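Local coordinates for alpha-glucosidase (Bacteroides thetaiotaomicron, PDB 5XFM), which hydrolyses beta-L-arabinopyranosides and alpha-galactosides, as a bifunctional member of glycoside hydrolase family 97, at residues Thr337-His341 with Gln342-Ser346; Glu349-Asp353 with Lys354-Leu358; Asp267-Lys270 with Pro271-Glu274. The protein carries 1 engineered substitution. All blocks are in the same frame, centred on the assembly; numbering follows the deposited sequence.

Interactions 1 and 2 belong to one element: residues 337-346 lead into helix 341-353, and residues 349-358 carry its far end into strand 357-363. They touch where M344 SD packs 4.1 Å from L358 CD1. Interaction 1 is mainly a surface contact, resting on a backbone bond at the helix start and an isoleucine-methionine contact. Interaction 2 is partly buried, with the charged K354, D353 and R352 beside an apolar group of A351, V356 and L358. Interaction 3, also partly buried, lies across the chain's centre in the N-terminal part of the enzyme, its nearest atoms about 37 Å from interaction 1 and about 30 Å from interaction 2. There a lysine-glutamate bridge lies along a short helix.

Interaction 1 of 3, residues Thr337-His341 with Gln342-Ser346; sequences TRIGH and QRMKS
G340 and M344 are joined by the backbone bond that starts helix 341-353, a helix linking strands 328-331 and 357-363 in the parallel barrel of the glycoside hydrolase domain. M344 N donates to G340 O over 3.2 Å, with a moderately bent N-H...O angle of 140°. G340 has a positive phi of 95°, and a beta carbon at these backbone angles would be pressed against the carbonyl oxygen of I339, so the bend between helix 335-338 and the next helix depends on the missing side chain.

The apolar contacts are looser. I339 CG2 lies 4.2 Å from R343 CB, and the M344 thioether, bent at chi2 (53°) and again at chi3, folds back to bring its CE within 4.4 Å of the same I339 CG2. The buried methionine also touches W335, W391 and L360.

Two side-chain stems approach carbonyl oxygens more closely: M344 CB sits 3.3 Å from H341 O, and R343 CB passes I339 O at 3.8 Å.

The polar and aromatic ends find partners on neighbouring elements. The H341 ring meets those of W335 and W391, while its NE2 is hydrogen-bonded to E388, and R343 makes a cation-pi contact with Y311. One turn on, S346 OG, itself bonded to Y311 OH, donates to R343 O at 2.8 Å.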
# COMPACT_ATOMS: atom_id res chain seq x y z
N THR A 337 -2.34 -17.01 -25.36
CA THR A 337 -2.90 -17.07 -26.70
C THR A 337 -1.88 -16.74 -27.79
O THR A 337 -2.03 -17.16 -28.94
CB THR A 337 -4.12 -16.13 -26.79
OG1 THR A 337 -5.00 -16.58 -27.83
CG2 THR A 337 -3.70 -14.70 -27.06
N ARG A 338 -0.84 -15.98 -27.45
CA ARG A 338 0.16 -15.56 -28.43
C ARG A 338 1.49 -16.31 -28.30
O ARG A 338 2.35 -16.22 -29.18
CB ARG A 338 0.40 -14.05 -28.31
CG ARG A 338 -0.83 -13.24 -28.67
CD ARG A 338 -0.62 -11.75 -28.50
NE ARG A 338 -1.90 -11.05 -28.62
CZ ARG A 338 -2.04 -9.72 -28.65
NH1 ARG A 338 -0.96 -8.94 -28.57
NH2 ARG A 338 -3.24 -9.19 -28.76
N ILE A 339 1.65 -17.04 -27.20
CA ILE A 339 2.81 -17.91 -27.01
C ILE A 339 2.38 -19.35 -26.70
O ILE A 339 2.90 -20.31 -27.27
CB ILE A 339 3.73 -17.40 -25.87
CG1 ILE A 339 4.30 -16.03 -26.24
CG2 ILE A 339 4.86 -18.38 -25.61
CD1 ILE A 339 4.93 -15.28 -25.07
N GLY A 340 1.43 -19.48 -25.77
CA GLY A 340 0.84 -20.77 -25.45
C GLY A 340 1.48 -21.47 -24.27
O GLY A 340 2.64 -21.24 -23.96
N HIS A 341 0.70 -22.34 -23.64
CA HIS A 341 1.13 -23.09 -22.47
C HIS A 341 2.29 -24.02 -22.82
O HIS A 341 3.18 -24.25 -22.00
CB HIS A 341 -0.02 -23.91 -21.87
CG HIS A 341 -0.97 -23.12 -21.02
ND1 HIS A 341 -1.85 -22.20 -21.55
CD2 HIS A 341 -1.19 -23.12 -19.69
CE1 HIS A 341 -2.56 -21.66 -20.58
NE2 HIS A 341 -2.18 -22.21 -19.44
N GLN A 342 2.26 -24.56 -24.03
CA GLN A 342 3.22 -25.57 -24.46
C GLN A 342 4.64 -25.02 -24.60
O GLN A 342 5.59 -25.61 -24.10
CB GLN A 342 2.80 -26.17 -25.79
CG GLN A 342 1.55 -27.01 -25.74
CD GLN A 342 0.61 -26.67 -26.87
OE1 GLN A 342 0.72 -25.60 -27.48
NE2 GLN A 342 -0.34 -27.56 -27.15
N ARG A 343 4.77 -23.88 -25.28
CA ARG A 343 6.09 -23.28 -25.49
C ARG A 343 6.58 -22.58 -24.24
O ARG A 343 7.79 -22.30 -24.10
CB ARG A 343 6.07 -22.29 -26.66
CG ARG A 343 5.72 -22.91 -27.99
CD ARG A 343 6.25 -22.03 -29.11
NE ARG A 343 7.71 -22.03 -29.06
CZ ARG A 343 8.50 -21.18 -29.71
NH1 ARG A 343 7.97 -20.22 -30.46
NH2 ARG A 343 9.82 -21.28 -29.60
N MET A 344 5.65 -22.27 -23.34
CA MET A 344 6.00 -21.67 -22.06
C MET A 344 6.99 -22.54 -21.30
O MET A 344 7.85 -22.02 -20.61
CB MET A 344 4.75 -21.46 -21.20
CG MET A 344 5.02 -20.68 -19.92
SD MET A 344 5.89 -19.12 -20.24
CE MET A 344 4.69 -18.25 -21.24
N LYS A 345 6.89 -23.86 -21.46
CA LYS A 345 7.80 -24.80 -20.80
C LYS A 345 9.24 -24.65 -21.29
O LYS A 345 10.19 -24.70 -20.50
CB LYS A 345 7.32 -26.23 -21.02
CG LYS A 345 8.35 -27.30 -20.75
CD LYS A 345 7.72 -28.69 -20.81
CE LYS A 345 8.78 -29.77 -20.94
NZ LYS A 345 9.41 -29.72 -22.30
N SER A 346 9.40 -24.46 -22.59
CA SER A 346 10.73 -24.29 -23.16
C SER A 346 11.26 -22.90 -22.81
O SER A 346 12.46 -22.72 -22.63
CB SER A 346 10.71 -24.50 -24.67
OG SER A 346 9.98 -23.49 -25.34

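Interaction 2 of 3, residues Glu349-Asp353 with Lys354-Leu358; sequences EYARD and KGVEL
A351 and V356 close a Schellman motif that ends helix 341-353 and turns the chain into strand 357-363 of the parallel barrel. V356 N reaches back to A351 O at 2.7 Å, and G355 N donates to R352 O at 3.0 Å; both donors stand above the planes of their carbonyls. G355, the C-prime residue, makes the reversal at a positive phi of 73°.

Next to these bonds A351 CB meets V356 CG1 at 4.0 Å and L358 CD2 at 4.1 Å. A321 and I318 of helix 311-324 and A329 of strand 328-331 border this apolar group.

K354, meanwhile, curls back, bent at chi2 (-72°) and again at chi4, so that NZ stands 3.9 Å from the centroid of the Y350 ring, 33° off its normal: an off-centre cation-pi contact. The same NZ makes a weak salt bridge with D353 OD2, at 3.3 Å. Second-shell bonds position the partners: Y350 OH to D319 OD1, and K354 O to S322 OG.

Beyond the turn, a water accepts from R352 NE at 3.2 Å and donates to E357 OE2 at 2.9 Å.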
# COMPACT_ATOMS: atom_id res chain seq x y z
N GLU A 349 12.45 -23.34 -19.24
CA GLU A 349 13.72 -24.07 -19.29
C GLU A 349 14.87 -23.14 -19.70
O GLU A 349 15.95 -23.14 -19.08
CB GLU A 349 13.60 -25.24 -20.25
CG GLU A 349 12.82 -26.40 -19.65
CD GLU A 349 12.47 -27.45 -20.67
OE1 GLU A 349 12.33 -27.11 -21.87
OE2 GLU A 349 12.30 -28.62 -20.27
N TYR A 350 14.63 -22.35 -20.74
CA TYR A 350 15.62 -21.40 -21.23
C TYR A 350 15.99 -20.40 -20.13
O TYR A 350 17.17 -20.14 -19.90
CB TYR A 350 15.08 -20.66 -22.46
CG TYR A 350 16.05 -19.65 -23.03
CD1 TYR A 350 17.08 -20.05 -23.88
CD2 TYR A 350 15.95 -18.30 -22.71
CE1 TYR A 350 17.97 -19.13 -24.41
CE2 TYR A 350 16.84 -17.38 -23.22
CZ TYR A 350 17.85 -17.80 -24.08
OH TYR A 350 18.73 -16.88 -24.59
N ALA A 351 14.98 -19.85 -19.46
CA ALA A 351 15.20 -18.92 -18.36
C ALA A 351 16.01 -19.55 -17.22
O ALA A 351 16.90 -18.91 -16.65
CB ALA A 351 13.87 -18.40 -17.83
N ARG A 352 15.68 -20.79 -16.89
CA ARG A 352 16.38 -21.50 -15.81
C ARG A 352 17.85 -21.72 -16.15
O ARG A 352 18.72 -21.61 -15.29
CB ARG A 352 15.71 -22.84 -15.50
CG ARG A 352 16.46 -23.66 -14.47
CD ARG A 352 15.59 -24.69 -13.76
NE ARG A 352 14.41 -24.07 -13.16
CZ ARG A 352 13.16 -24.30 -13.55
NH1 ARG A 352 12.91 -25.18 -14.51
NH2 ARG A 352 12.15 -23.69 -12.95
N ASP A 353 18.13 -22.03 -17.42
CA ASP A 353 19.52 -22.22 -17.84
C ASP A 353 20.31 -20.90 -17.73
O ASP A 353 21.54 -20.91 -17.65
CB ASP A 353 19.59 -22.77 -19.26
CG ASP A 353 21.02 -22.96 -19.74
OD1 ASP A 353 21.77 -23.69 -19.07
OD2 ASP A 353 21.39 -22.38 -20.78
N LYS A 354 19.60 -19.78 -17.74
CA LYS A 354 20.24 -18.47 -17.62
C LYS A 354 20.17 -17.93 -16.19
O LYS A 354 20.55 -16.79 -15.93
CB LYS A 354 19.58 -17.46 -18.58
CG LYS A 354 19.57 -17.89 -20.05
CD LYS A 354 20.95 -17.80 -20.67
CE LYS A 354 20.92 -18.19 -22.14
NZ LYS A 354 20.49 -19.61 -22.31
N GLY A 355 19.70 -18.76 -15.26
CA GLY A 355 19.59 -18.36 -13.86
C GLY A 355 18.45 -17.39 -13.63
O GLY A 355 18.53 -16.50 -12.78
N VAL A 356 17.36 -17.58 -14.38
CA VAL A 356 16.20 -16.70 -14.34
C VAL A 356 14.93 -17.52 -14.15
O VAL A 356 14.79 -18.59 -14.74
CB VAL A 356 16.07 -15.87 -15.65
CG1 VAL A 356 14.74 -15.13 -15.71
CG2 VAL A 356 17.24 -14.90 -15.81
N GLU A 357 14.02 -17.03 -13.32
CA GLU A 357 12.73 -17.68 -13.13
C GLU A 357 11.60 -16.74 -13.53
O GLU A 357 11.81 -15.53 -13.64
CB GLU A 357 12.60 -18.14 -11.68
CG GLU A 357 13.29 -19.48 -11.43
CD GLU A 357 13.68 -19.68 -9.98
OE1 GLU A 357 14.04 -18.67 -9.33
OE2 GLU A 357 13.62 -20.83 -9.50
N LEU A 358 10.40 -17.28 -13.74
CA LEU A 358 9.32 -16.48 -14.31
C LEU A 358 8.14 -16.18 -13.39
O LEU A 358 7.80 -16.95 -12.49
CB LEU A 358 8.78 -17.16 -15.57
CG LEU A 358 9.77 -17.49 -16.68
CD1 LEU A 358 9.02 -18.10 -17.84
CD2 LEU A 358 10.50 -16.23 -17.11
O HOH W 1 15.20 -23.09 -10.26

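Interaction 3 of 3, residues Asp267-Lys270 with Pro271-Glu274; sequences DHLK and PIVE
K270 and E274 lie one helical turn apart on the same face of helix 270-274, and their side chains cross obliquely. The lysine leaves with CG opposite its own backbone N (chi1 179°) and runs extended until its last torsion, where it bends. This carries its aliphatic part past the carboxylate: K270 CE lies 3.5 Å from E274 OE2, and K270 NZ ends 3.4 Å from E274 OE1 in a weak salt bridge. E274 points its beta carbon back toward the preceding turn, CB 3.3 Å from K270 O, and runs extended beyond CG to bring the carboxylate to the lysine. The other oxygen, OE2, is hydrogen-bonded by F559 N of strand 556-563, which gives each carboxylate oxygen its own polar partner. An alanine in place of E274 would probably leave K270 NZ without its carboxylate mate and F559 N without this acceptor.

Away from the charges, the P271 ring turns its CD to H268 O at 3.2 Å, while I272 lies across the turn from L269, its CG1 4.5 Å from L269 CD2. W206 touches both L269 and I272. V273 sets CG2 beside L269 O, and F479 and F559 pack against it.

The backbone ties the turn together: V273 N donates to L269 O over 3.1 Å, and E274 N to K270 O over 3.0 Å. A proline in the first turn, where its missing N-H costs no helical bond, and an i to i+4 lysine-glutamate bridge are familiar helix features; here they belong to a short helix that follows strand 256-266 and packs against strand 556-563 of the C-terminal sheet.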
# COMPACT_ATOMS: atom_id res chain seq x y z
N ASP A 267 2.84 14.91 15.77
CA ASP A 267 3.06 16.32 15.54
C ASP A 267 4.00 16.52 14.36
O ASP A 267 4.23 17.64 13.92
CB ASP A 267 3.64 17.00 16.79
CG ASP A 267 4.89 16.30 17.31
OD1 ASP A 267 5.22 15.20 16.80
OD2 ASP A 267 5.57 16.88 18.19
N HIS A 268 4.54 15.41 13.86
CA HIS A 268 5.43 15.42 12.70
C HIS A 268 5.09 14.31 11.70
O HIS A 268 4.27 13.44 11.97
CB HIS A 268 6.89 15.28 13.15
CG HIS A 268 7.37 16.41 14.00
ND1 HIS A 268 7.85 16.22 15.28
CD2 HIS A 268 7.46 17.74 13.76
CE1 HIS A 268 8.20 17.39 15.79
NE2 HIS A 268 7.97 18.33 14.89
N LEU A 269 5.73 14.36 10.54
CA LEU A 269 5.48 13.40 9.48
C LEU A 269 6.14 12.05 9.76
O LEU A 269 5.78 11.04 9.15
CB LEU A 269 5.96 13.96 8.14
CG LEU A 269 4.97 14.92 7.46
CD1 LEU A 269 5.63 15.69 6.33
CD2 LEU A 269 3.76 14.14 6.94
N LYS A 270 7.11 12.03 10.68
CA LYS A 270 7.89 10.82 10.98
C LYS A 270 7.07 9.58 11.38
O LYS A 270 7.31 8.49 10.85
CB LYS A 270 8.91 11.13 12.09
CG LYS A 270 9.75 9.93 12.49
CD LYS A 270 10.61 10.25 13.70
CE LYS A 270 11.65 9.17 13.93
NZ LYS A 270 11.28 8.27 15.07
N PRO A 271 6.11 9.72 12.32
CA PRO A 271 5.31 8.53 12.64
C PRO A 271 4.41 8.07 11.49
O PRO A 271 4.09 6.89 11.39
CB PRO A 271 4.47 9.00 13.84
CG PRO A 271 4.38 10.49 13.67
CD PRO A 271 5.73 10.88 13.15
N ILE A 272 4.00 9.01 10.64
CA ILE A 272 3.23 8.69 9.44
C ILE A 272 4.02 7.77 8.51
O ILE A 272 3.52 6.74 8.06
CB ILE A 272 2.86 9.97 8.67
CG1 ILE A 272 2.08 10.92 9.58
CG2 ILE A 272 2.04 9.63 7.45
CD1 ILE A 272 0.70 10.43 9.92
N VAL A 273 5.26 8.15 8.25
CA VAL A 273 6.10 7.39 7.34
C VAL A 273 6.57 6.07 7.94
O VAL A 273 6.64 5.05 7.24
CB VAL A 273 7.31 8.24 6.90
CG1 VAL A 273 8.35 7.41 6.18
CG2 VAL A 273 6.84 9.41 6.04
N GLU A 274 6.82 6.06 9.25
CA GLU A 274 7.43 4.91 9.91
C GLU A 274 6.45 3.97 10.60
O GLU A 274 6.87 3.01 11.26
CB GLU A 274 8.46 5.38 10.94
CG GLU A 274 9.71 6.00 10.33
CD GLU A 274 10.69 6.49 11.38
OE1 GLU A 274 10.54 6.13 12.57
OE2 GLU A 274 11.63 7.23 11.01